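Local coordinates for MHC class I protein (Ginglymostoma cirratum, PDB 6LUP) that probably presents peptides to T cells as a shark MHC class I molecule, holding the bound peptide in a groove between two helices, at residues W58-E61 and T62-R66; M148-N151 and Q152-G156; R45-W48 and V49-E53. All coordinates share one frame; numbering follows the deposited sequence.

Contact 1 of 3, residues W58-E61 and T62-R66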
ATOM      1  N   TRP A  58     -22.423  -6.153  -4.878  1.00 34.32           N
ATOM      2  CA  TRP A  58     -21.673  -6.973  -3.936  1.00 34.16           C
ATOM      3  C   TRP A  58     -21.776  -8.451  -4.260  1.00 34.24           C
ATOM      4  O   TRP A  58     -20.811  -9.195  -4.089  1.00 34.04           O
ATOM      5  CB  TRP A  58     -22.101  -6.670  -2.503  1.00 34.74           C
ATOM      6  CG  TRP A  58     -21.858  -5.238  -2.193  1.00 34.81           C
ATOM      7  CD1 TRP A  58     -22.787  -4.240  -2.127  1.00 35.28           C
ATOM      8  CD2 TRP A  58     -20.590  -4.622  -1.975  1.00 34.54           C
ATOM      9  NE1 TRP A  58     -22.178  -3.044  -1.860  1.00 35.28           N
ATOM     10  CE2 TRP A  58     -20.826  -3.248  -1.760  1.00 34.96           C
ATOM     11  CE3 TRP A  58     -19.272  -5.100  -1.923  1.00 34.17           C
ATOM     12  CZ2 TRP A  58     -19.791  -2.343  -1.494  1.00 34.81           C
ATOM     13  CZ3 TRP A  58     -18.245  -4.200  -1.664  1.00 33.97           C
ATOM     14  CH2 TRP A  58     -18.512  -2.836  -1.459  1.00 34.36           C
ATOM     15  N   GLU A  59     -22.939  -8.863  -4.751  1.00 34.72           N
ATOM     16  CA  GLU A  59     -23.147 -10.230  -5.193  1.00 34.66           C
ATOM     17  C   GLU A  59     -22.203 -10.574  -6.342  1.00 34.17           C
ATOM     18  O   GLU A  59     -21.523 -11.601  -6.299  1.00 34.19           O
ATOM     19  CB  GLU A  59     -24.608 -10.445  -5.580  1.00 35.35           C
ATOM     20  CG  GLU A  59     -25.530 -10.553  -4.375  1.00 36.69           C
ATOM     21  CD  GLU A  59     -26.946 -10.073  -4.643  1.00 37.72           C
ATOM     22  OE1 GLU A  59     -27.665  -9.809  -3.652  1.00 38.92           O
ATOM     23  OE2 GLU A  59     -27.345  -9.952  -5.826  1.00 37.39           O
ATOM     24  N   ARG A  60     -22.137  -9.705  -7.348  1.00 33.92           N
ATOM     25  CA  ARG A  60     -21.277  -9.953  -8.505  1.00 33.36           C
ATOM     26  C   ARG A  60     -19.791  -9.882  -8.162  1.00 32.89           C
ATOM     27  O   ARG A  60     -19.008 -10.732  -8.600  1.00 32.50           O
ATOM     28  CB  ARG A  60     -21.595  -8.994  -9.651  1.00 33.81           C
ATOM     29  CG  ARG A  60     -20.719  -9.214 -10.878  1.00 34.07           C
ATOM     30  CD  ARG A  60     -20.566  -7.952 -11.702  1.00 34.88           C
ATOM     31  NE  ARG A  60     -20.212  -6.791 -10.881  1.00 35.80           N
ATOM     32  CZ  ARG A  60     -21.033  -5.772 -10.614  1.00 36.44           C
ATOM     33  NH1 ARG A  60     -22.274  -5.750 -11.102  1.00 36.28           N
ATOM     34  NH2 ARG A  60     -20.605  -4.768  -9.860  1.00 36.40           N
ATOM     35  N   GLU A  61     -19.396  -8.867  -7.395  1.00 32.77           N
ATOM     36  CA  GLU A  61     -17.990  -8.721  -7.008  1.00 32.63           C
ATOM     37  C   GLU A  61     -17.502  -9.921  -6.191  1.00 32.62           C
ATOM     38  O   GLU A  61     -16.361 -10.366  -6.357  1.00 32.84           O
ATOM     39  CB  GLU A  61     -17.732  -7.407  -6.259  1.00 32.78           C
ATOM     40  CG  GLU A  61     -17.926  -6.143  -7.084  1.00 32.94           C
ATOM     41  CD  GLU A  61     -17.165  -6.162  -8.398  1.00 33.08           C
ATOM     42  OE1 GLU A  61     -15.921  -6.003  -8.377  1.00 32.80           O
ATOM     43  OE2 GLU A  61     -17.824  -6.326  -9.456  1.00 33.49           O
ATOM     44  N   THR A  62     -18.372 -10.451  -5.335  1.00 32.51           N
ATOM     45  CA  THR A  62     -18.054 -11.634  -4.542  1.00 32.78           C
ATOM     46  C   THR A  62     -17.833 -12.845  -5.457  1.00 32.36           C
ATOM     47  O   THR A  62     -16.850 -13.570  -5.309  1.00 32.73           O
ATOM     48  CB  THR A  62     -19.145 -11.912  -3.479  1.00 33.38           C
ATOM     49  OG1 THR A  62     -19.103 -10.893  -2.470  1.00 33.62           O
ATOM     50  CG2 THR A  62     -18.931 -13.250  -2.817  1.00 33.94           C
ATOM     51  N   GLN A  63     -18.731 -13.033  -6.418  1.00 31.92           N
ATOM     52  CA  GLN A  63     -18.637 -14.142  -7.368  1.00 31.86           C
ATOM     53  C   GLN A  63     -17.355 -14.100  -8.208  1.00 31.70           C
ATOM     54  O   GLN A  63     -16.713 -15.133  -8.429  1.00 32.11           O
ATOM     55  CB  GLN A  63     -19.870 -14.173  -8.277  1.00 31.43           C
ATOM     56  CG  GLN A  63     -19.852 -15.275  -9.323  1.00 31.47           C
ATOM     57  CD  GLN A  63     -19.904 -16.670  -8.720  1.00 31.98           C
ATOM     58  OE1 GLN A  63     -20.810 -16.996  -7.957  1.00 32.69           O
ATOM     59  NE2 GLN A  63     -18.933 -17.503  -9.071  1.00 31.77           N
ATOM     60  N   THR A  64     -16.993 -12.906  -8.671  1.00 31.30           N
ATOM     61  CA  THR A  64     -15.783 -12.700  -9.457  1.00 31.25           C
ATOM     62  C   THR A  64     -14.560 -13.182  -8.671  1.00 31.85           C
ATOM     63  O   THR A  64     -13.727 -13.946  -9.180  1.00 31.98           O
ATOM     64  CB  THR A  64     -15.618 -11.208  -9.820  1.00 31.05           C
ATOM     65  OG1 THR A  64     -16.727 -10.781 -10.619  1.00 30.88           O
ATOM     66  CG2 THR A  64     -14.322 -10.956 -10.575  1.00 30.81           C
ATOM     67  N   LEU A  65     -14.473 -12.737  -7.422  1.00 32.17           N
ATOM     68  CA  LEU A  65     -13.337 -13.058  -6.575  1.00 32.95           C
ATOM     69  C   LEU A  65     -13.336 -14.528  -6.176  1.00 33.90           C
ATOM     70  O   LEU A  65     -12.274 -15.123  -5.972  1.00 34.26           O
ATOM     71  CB  LEU A  65     -13.296 -12.137  -5.354  1.00 32.83           C
ATOM     72  CG  LEU A  65     -12.497 -10.828  -5.475  1.00 32.53           C
ATOM     73  CD1 LEU A  65     -11.001 -11.094  -5.519  1.00 32.61           C
ATOM     74  CD2 LEU A  65     -12.908 -10.006  -6.689  1.00 32.25           C
ATOM     75  N   ARG A  66     -14.527 -15.118  -6.098  1.00 34.38           N
ATOM     76  CA  ARG A  66     -14.642 -16.551  -5.857  1.00 35.47           C
ATOM     77  C   ARG A  66     -14.051 -17.372  -6.991  1.00 35.79           C
ATOM     78  O   ARG A  66     -13.550 -18.465  -6.758  1.00 36.97           O
ATOM     79  CB  ARG A  66     -16.088 -16.951  -5.587  1.00 35.58           C
ATOM     80  CG  ARG A  66     -16.478 -16.744  -4.136  1.00 36.37           C
ATOM     81  CD  ARG A  66     -17.980 -16.749  -3.962  1.00 36.94           C
ATOM     82  NE  ARG A  66     -18.350 -16.458  -2.585  1.00 37.56           N
ATOM     83  CZ  ARG A  66     -19.517 -16.779  -2.041  1.00 38.21           C
ATOM     84  NH1 ARG A  66     -20.436 -17.420  -2.756  1.00 38.27           N
ATOM     85  NH2 ARG A  66     -19.763 -16.469  -0.775  1.00 39.05           N
TER
HETATM   86  O   HOH W   1     -16.140  -7.848 -11.079  1.00 33.68           O
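Trp58 to Glu61 hand their carbonyls to the amides of Thr62 to Leu65 in four successive i to i+4 bonds of a regular alpha-helix. Thr62 adds a side-chain bond to this ladder. Its OG1 lies anti to the carbonyl carbon (chi1 -69°), which turns the hydroxyl back along the helix to give its proton to Trp58 O at 2.9 Å. Thr62 N meets the same oxygen at 3.0 Å, and the two donors approach from opposite faces of the carbonyl plane, so one acceptor serves both. Threonine suits a helix flank that needs a small polar group, since the hydroxyl finds its partner within the previous turn; here OG1 is also bonded to Met42 N.

On another flank Arg60 reaches along the helix to its neighbour Glu61. The guanidinium comes side-on, NE lying 2.8 Å from Glu61 OE2 and NH2 3.2 Å from the same oxygen, which sits in the guanidinium plane. Glu61, bent at chi2 (-52°), has OE2 paired with the guanidinium, while OE1 is hydrogen-bonded to the backbone of the bound peptide. The arginine probably favours the charged form of the carboxylate, and its grip on OE2, with the peptide bond at OE1, would hold the group's rotation. A water extends the network: it donates to Glu61 OE2 at 2.8 Å and accepts from Thr64 OG1 at 3.0 Å, linking residues three apart. Leu65 folds its CD2 branch back to 3.5 Å from Glu61 O, an apolar side chain on the buried flank.

The segment belongs to helix 55-82, one wall of the peptide groove. Below it, Leu65 rests on Phe9, Phe21, Ala23 and Tyr35 of the sheet and Glu61 on Tyr7 of strand 3-12, while Trp58 packs against Val33 of strand 30-36.

Contact 2 of 3, residues M148-N151 and Q152-G156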
ATOM      1  N   MET A 148      -7.880 -15.380 -28.229  1.00 56.04           N
ATOM      2  CA  MET A 148      -8.459 -14.118 -28.677  1.00 55.60           C
ATOM      3  C   MET A 148      -9.459 -13.550 -27.668  1.00 53.20           C
ATOM      4  O   MET A 148      -9.307 -12.413 -27.212  1.00 52.58           O
ATOM      5  CB  MET A 148      -9.136 -14.311 -30.037  1.00 57.83           C
ATOM      6  CG  MET A 148      -9.804 -13.063 -30.596  1.00 59.67           C
ATOM      7  SD  MET A 148      -8.714 -12.073 -31.637  1.00 64.00           S
ATOM      8  CE  MET A 148      -8.735 -13.033 -33.153  1.00 64.95           C
ATOM      9  N   ALA A 149     -10.472 -14.350 -27.328  1.00 51.25           N
ATOM     10  CA  ALA A 149     -11.558 -13.918 -26.443  1.00 48.61           C
ATOM     11  C   ALA A 149     -11.044 -13.464 -25.077  1.00 46.72           C
ATOM     12  O   ALA A 149     -11.530 -12.476 -24.528  1.00 45.62           O
ATOM     13  CB  ALA A 149     -12.604 -15.013 -26.293  1.00 47.61           C
ATOM     14  N   PHE A 150     -10.058 -14.180 -24.543  1.00 45.85           N
ATOM     15  CA  PHE A 150      -9.395 -13.768 -23.312  1.00 44.58           C
ATOM     16  C   PHE A 150      -8.730 -12.406 -23.498  1.00 44.52           C
ATOM     17  O   PHE A 150      -8.971 -11.483 -22.714  1.00 43.47           O
ATOM     18  CB  PHE A 150      -8.376 -14.826 -22.875  1.00 45.06           C
ATOM     19  CG  PHE A 150      -7.611 -14.474 -21.625  1.00 44.75           C
ATOM     20  CD1 PHE A 150      -8.269 -14.271 -20.409  1.00 44.02           C
ATOM     21  CD2 PHE A 150      -6.224 -14.377 -21.652  1.00 45.36           C
ATOM     22  CE1 PHE A 150      -7.558 -13.959 -19.255  1.00 43.58           C
ATOM     23  CE2 PHE A 150      -5.507 -14.070 -20.503  1.00 45.08           C
ATOM     24  CZ  PHE A 150      -6.174 -13.859 -19.303  1.00 44.16           C
ATOM     25  N   ASN A 151      -7.925 -12.287 -24.553  1.00 45.11           N
ATOM     26  CA  ASN A 151      -7.146 -11.077 -24.833  1.00 45.47           C
ATOM     27  C   ASN A 151      -7.994  -9.833 -25.059  1.00 45.07           C
ATOM     28  O   ASN A 151      -7.772  -8.801 -24.421  1.00 44.30           O
ATOM     29  CB  ASN A 151      -6.214 -11.293 -26.032  1.00 46.91           C
ATOM     30  CG  ASN A 151      -5.052 -12.216 -25.717  1.00 47.46           C
ATOM     31  OD1 ASN A 151      -4.653 -12.369 -24.563  1.00 47.14           O
ATOM     32  ND2 ASN A 151      -4.500 -12.840 -26.749  1.00 48.89           N
ATOM     33  N   GLN A 152      -8.962  -9.936 -25.965  1.00 45.47           N
ATOM     34  CA  GLN A 152      -9.848  -8.820 -26.271  1.00 45.48           C
ATOM     35  C   GLN A 152     -10.721  -8.467 -25.074  1.00 43.45           C
ATOM     36  O   GLN A 152     -10.991  -7.291 -24.821  1.00 43.03           O
ATOM     37  CB  GLN A 152     -10.700  -9.121 -27.508  1.00 47.16           C
ATOM     38  CG  GLN A 152      -9.946  -8.990 -28.823  1.00 49.78           C
ATOM     39  CD  GLN A 152      -9.306  -7.619 -29.007  1.00 51.48           C
ATOM     40  OE1 GLN A 152      -9.988  -6.589 -29.005  1.00 52.33           O
ATOM     41  NE2 GLN A 152      -7.985  -7.604 -29.170  1.00 52.41           N
ATOM     42  N   GLY A 153     -11.142  -9.493 -24.336  1.00 42.13           N
ATOM     43  CA  GLY A 153     -11.918  -9.315 -23.112  1.00 40.43           C
ATOM     44  C   GLY A 153     -11.165  -8.514 -22.065  1.00 39.54           C
ATOM     45  O   GLY A 153     -11.669  -7.510 -21.558  1.00 38.82           O
ATOM     46  N   THR A 154      -9.951  -8.962 -21.754  1.00 39.15           N
ATOM     47  CA  THR A 154      -9.069  -8.267 -20.822  1.00 38.81           C
ATOM     48  C   THR A 154      -8.852  -6.813 -21.257  1.00 39.56           C
ATOM     49  O   THR A 154      -8.910  -5.891 -20.437  1.00 39.18           O
ATOM     50  CB  THR A 154      -7.715  -8.993 -20.715  1.00 38.99           C
ATOM     51  OG1 THR A 154      -7.934 -10.343 -20.292  1.00 38.73           O
ATOM     52  CG2 THR A 154      -6.790  -8.296 -19.729  1.00 38.84           C
ATOM     53  N   LYS A 155      -8.618  -6.621 -22.554  1.00 40.52           N
ATOM     54  CA  LYS A 155      -8.421  -5.296 -23.122  1.00 41.51           C
ATOM     55  C   LYS A 155      -9.679  -4.453 -22.962  1.00 41.06           C
ATOM     56  O   LYS A 155      -9.596  -3.266 -22.644  1.00 41.21           O
ATOM     57  CB  LYS A 155      -8.036  -5.405 -24.595  1.00 43.47           C
ATOM     58  CG  LYS A 155      -7.667  -4.091 -25.266  1.00 45.09           C
ATOM     59  CD  LYS A 155      -7.731  -4.246 -26.777  1.00 47.18           C
ATOM     60  CE  LYS A 155      -7.275  -2.995 -27.511  1.00 48.70           C
ATOM     61  NZ  LYS A 155      -5.797  -2.949 -27.670  1.00 49.93           N
ATOM     62  N   GLY A 156     -10.840  -5.072 -23.181  1.00 40.38           N
ATOM     63  CA  GLY A 156     -12.124  -4.410 -22.994  1.00 39.38           C
ATOM     64  C   GLY A 156     -12.336  -3.975 -21.555  1.00 38.49           C
ATOM     65  O   GLY A 156     -12.912  -2.917 -21.301  1.00 38.76           O
TER
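The opening turns of helix 148-172, part of the alpha-2 side of the class I peptide groove, bring Phe150 and Thr154 together one turn apart. Thr154 OG1 gives its proton to Phe150 O at 2.9 Å, arriving from above the carbonyl plane, 40° out of it. The amide Thr154 N binds the same oxygen, also at 2.9 Å and almost straight (172°), so the carbonyl is shared by the backbone and hydroxyl of one residue. The hydroxyl has a second neighbour in the Phe150 ring. With CG anti to the backbone N (chi1 179°), the ring leans out from the helix and offers a face to the threonine; Thr154 OG1 stands over that face toward its rim, 3.8 Å from Phe150 CE1. Threonine fits here because a compact hydroxyl can bind the preceding turn and still lie over an aromatic face.

On the outer flank, Gln152 N bonds to Met148 O at 2.8 Å, and Gln152 CG passes the thioether, 4.4 Å from Met148 SD. Gly153 N donates to Ala149 O at 3.0 Å, a less straight bond.

Asn151 points inward, and its amide is used at both ends: OD1 accepts from Trp130 NE1 and ND2 donates to Trp144 O. Asn151 is buried, and a short amide that can both accept and donate suits a place between an indole N-H and a carbonyl; it ties the turn to strand 129-131 and to helix 135-146. The Phe150 ring also meets that of Trp144 and touches a basic side chain of the bound peptide, while Thr154 packs on a peptide aromatic, which places this turn between the preceding helix 135-146, the edge strand 129-131 and the ligand.

Contact 3 of 3, residues R45-W48 and V49-E53; sequences RQRW and VKESE
Arg47 and Glu51, one turn apart on the exposed flank of a short helix, form a salt bridge with Arg47 NH2 3.1 Å from Glu51 OE1. The carboxylate does not lie in line with the guanidinium: OE1 is over one face, equally near Arg47 NE (3.1 Å), and the two planes are 65° apart, so the attraction is probably mostly electrostatic. Spaced i to i+4, two long and flexible chains of opposite sign can meet while remaining at the surface.

A short hydrogen bond closes the last turn. Ser52 OG, set between the backbone N and the carbonyl carbon (chi1 63°), gives its proton to Trp48 O at 2.7 Å, whereas Ser52 N reaches the same oxygen by only a weak bond of 3.1 Å. Serine suits a helix end, where the hydroxyl supplements a backbone bond that is losing its geometry. Earlier in the helix the bonding is more regular, with Glu51 N to Arg47 O at 2.8 Å and Lys50 N to Gln46 O at 3.3 Å, the latter from the N-cap residue.

Beneath the polar shell lies the Trp48 indole. Val49 CB sits over its six-membered ring, 3.9 Å from the centroid and 17° off the normal, a CH-pi contact in which the branched CB carbon lies over part of a ring face. Val49 CG1 turns the other way, to 3.2 Å from Gln46 O, and Val49 also packs on Pro44 of strand 43-44.

At the end of the helix Glu53 bridges to Lys168, tying the turn before helix 55-82 to helix 148-172 across the groove's end. This is the short helix 47-52 that follows edge strand 43-44 and leads into the long alpha-1 helix, an element familiar from class I molecules.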
ATOM      1  N   ARG A  45     -14.606  -1.208   2.290  1.00 37.74           N
ATOM      2  CA  ARG A  45     -13.645  -0.640   3.221  1.00 38.48           C
ATOM      3  C   ARG A  45     -13.866   0.860   3.275  1.00 39.27           C
ATOM      4  O   ARG A  45     -13.119   1.594   3.937  1.00 39.77           O
ATOM      5  CB  ARG A  45     -12.211  -0.937   2.775  1.00 37.74           C
ATOM      6  CG  ARG A  45     -11.746  -2.352   3.067  1.00 38.09           C
ATOM      7  CD  ARG A  45     -11.864  -2.682   4.544  1.00 39.06           C
ATOM      8  NE  ARG A  45     -11.192  -3.933   4.874  1.00 39.74           N
ATOM      9  CZ  ARG A  45     -11.622  -4.793   5.791  1.00 40.74           C
ATOM     10  NH1 ARG A  45     -10.942  -5.904   6.026  1.00 41.19           N
ATOM     11  NH2 ARG A  45     -12.739  -4.550   6.465  1.00 41.17           N
ATOM     12  N   GLN A  46     -14.884   1.306   2.549  1.00 39.22           N
ATOM     13  CA  GLN A  46     -15.277   2.702   2.521  1.00 40.14           C
ATOM     14  C   GLN A  46     -16.782   2.822   2.608  1.00 41.27           C
ATOM     15  O   GLN A  46     -17.530   1.983   2.093  1.00 40.81           O
ATOM     16  CB  GLN A  46     -14.800   3.391   1.247  1.00 39.43           C
ATOM     17  CG  GLN A  46     -13.314   3.690   1.219  1.00 38.96           C
ATOM     18  CD  GLN A  46     -12.875   4.654   2.303  1.00 39.43           C
ATOM     19  OE1 GLN A  46     -13.590   5.594   2.650  1.00 39.89           O
ATOM     20  NE2 GLN A  46     -11.678   4.432   2.831  1.00 39.31           N
ATOM     21  N   ARG A  47     -17.218   3.893   3.251  1.00 42.87           N
ATOM     22  CA  ARG A  47     -18.623   4.127   3.460  1.00 44.38           C
ATOM     23  C   ARG A  47     -19.327   4.552   2.176  1.00 43.45           C
ATOM     24  O   ARG A  47     -20.433   4.094   1.898  1.00 43.69           O
ATOM     25  CB  ARG A  47     -18.815   5.167   4.554  1.00 46.95           C
ATOM     26  CG  ARG A  47     -20.268   5.426   4.876  1.00 50.58           C
ATOM     27  CD  ARG A  47     -20.414   6.009   6.256  1.00 54.05           C
ATOM     28  NE  ARG A  47     -21.522   6.951   6.274  1.00 57.96           N
ATOM     29  CZ  ARG A  47     -21.401   8.257   6.035  1.00 59.76           C
ATOM     30  NH1 ARG A  47     -20.209   8.789   5.766  1.00 58.58           N
ATOM     31  NH2 ARG A  47     -22.479   9.033   6.073  1.00 62.14           N
ATOM     32  N   TRP A  48     -18.681   5.416   1.395  1.00 42.61           N
ATOM     33  CA  TRP A  48     -19.282   5.905   0.155  1.00 42.59           C
ATOM     34  C   TRP A  48     -19.679   4.772  -0.796  1.00 41.87           C
ATOM     35  O   TRP A  48     -20.765   4.804  -1.383  1.00 42.30           O
ATOM     36  CB  TRP A  48     -18.399   6.954  -0.539  1.00 42.27           C
ATOM     37  CG  TRP A  48     -17.078   6.456  -1.054  1.00 40.95           C
ATOM     38  CD1 TRP A  48     -15.870   6.573  -0.441  1.00 40.52           C
ATOM     39  CD2 TRP A  48     -16.832   5.787  -2.302  1.00 40.02           C
ATOM     40  NE1 TRP A  48     -14.888   6.013  -1.217  1.00 39.54           N
ATOM     41  CE2 TRP A  48     -15.448   5.522  -2.365  1.00 39.23           C
ATOM     42  CE3 TRP A  48     -17.646   5.385  -3.371  1.00 39.69           C
ATOM     43  CZ2 TRP A  48     -14.858   4.869  -3.451  1.00 38.40           C
ATOM     44  CZ3 TRP A  48     -17.058   4.731  -4.446  1.00 39.01           C
ATOM     45  CH2 TRP A  48     -15.675   4.485  -4.477  1.00 38.19           C
ATOM     46  N   VAL A  49     -18.815   3.765  -0.917  1.00 40.50           N
ATOM     47  CA  VAL A  49     -19.106   2.614  -1.769  1.00 39.88           C
ATOM     48  C   VAL A  49     -20.168   1.714  -1.131  1.00 40.73           C
ATOM     49  O   VAL A  49     -20.973   1.100  -1.839  1.00 40.71           O
ATOM     50  CB  VAL A  49     -17.826   1.825  -2.160  1.00 38.55           C
ATOM     51  CG1 VAL A  49     -17.267   1.040  -0.979  1.00 38.29           C
ATOM     52  CG2 VAL A  49     -18.098   0.902  -3.342  1.00 37.77           C
ATOM     53  N   LYS A  50     -20.179   1.655   0.199  1.00 41.54           N
ATOM     54  CA  LYS A  50     -21.187   0.882   0.919  1.00 43.01           C
ATOM     55  C   LYS A  50     -22.582   1.467   0.683  1.00 44.15           C
ATOM     56  O   LYS A  50     -23.535   0.726   0.452  1.00 43.91           O
ATOM     57  CB  LYS A  50     -20.870   0.838   2.414  1.00 44.07           C
ATOM     58  CG  LYS A  50     -21.731  -0.131   3.213  1.00 45.42           C
ATOM     59  CD  LYS A  50     -21.967   0.380   4.624  1.00 47.43           C
ATOM     60  CE  LYS A  50     -20.842   0.017   5.586  1.00 48.12           C
ATOM     61  NZ  LYS A  50     -21.187  -1.172   6.420  1.00 49.06           N
ATOM     62  N   GLU A  51     -22.675   2.795   0.730  1.00 45.33           N
ATOM     63  CA  GLU A  51     -23.928   3.519   0.533  1.00 46.80           C
ATOM     64  C   GLU A  51     -24.423   3.458  -0.904  1.00 46.19           C
ATOM     65  O   GLU A  51     -25.628   3.364  -1.142  1.00 47.27           O
ATOM     66  CB  GLU A  51     -23.754   4.988   0.917  1.00 48.70           C
ATOM     67  CG  GLU A  51     -23.785   5.270   2.409  1.00 51.36           C
ATOM     68  CD  GLU A  51     -23.279   6.663   2.758  1.00 53.45           C
ATOM     69  OE1 GLU A  51     -23.545   7.135   3.890  1.00 55.24           O
ATOM     70  OE2 GLU A  51     -22.608   7.292   1.907  1.00 53.50           O
ATOM     71  N   SER A  52     -23.495   3.515  -1.855  1.00 44.57           N
ATOM     72  CA  SER A  52     -23.846   3.755  -3.254  1.00 43.95           C
ATOM     73  C   SER A  52     -23.961   2.500  -4.107  1.00 42.95           C
ATOM     74  O   SER A  52     -24.389   2.576  -5.259  1.00 43.43           O
ATOM     75  CB  SER A  52     -22.863   4.741  -3.901  1.00 43.82           C
ATOM     76  OG  SER A  52     -21.544   4.220  -3.931  1.00 42.49           O
ATOM     77  N   GLU A  53     -23.584   1.351  -3.558  1.00 41.72           N
ATOM     78  CA  GLU A  53     -23.670   0.109  -4.312  1.00 40.39           C
ATOM     79  C   GLU A  53     -24.653  -0.871  -3.700  1.00 40.58           C
ATOM     80  O   GLU A  53     -24.502  -1.285  -2.548  1.00 40.67           O
ATOM     81  CB  GLU A  53     -22.290  -0.529  -4.496  1.00 39.64           C
ATOM     82  CG  GLU A  53     -21.358   0.240  -5.426  1.00 39.34           C
ATOM     83  CD  GLU A  53     -21.917   0.432  -6.830  1.00 40.05           C
ATOM     84  OE1 GLU A  53     -22.925  -0.221  -7.196  1.00 40.32           O
ATOM     85  OE2 GLU A  53     -21.341   1.243  -7.585  1.00 40.12           O
TER

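Overall arrangement
All three contacts lie in the peptide-binding platform formed by alpha-1 and alpha-2, and they follow the chain in the order contact 3, contact 1, contact 2. Contacts 3 and 1 are on consecutive helices, 47-52 and 55-82, with centres 16 Å apart, and they touch: Trp58 NE1 lies 3.0 Å from Glu53 O, a probable hydrogen bond. Contact 2 belongs to helix 148-172, its centre 20 Å from that of contact 1 and 29 Å from that of contact 3. Contacts 1 and 2 thus sit on the two helices that flank the bound peptide, and both reach it, whereas contact 3 lies at the start of the alpha-1 helical region, joined to it through Trp58.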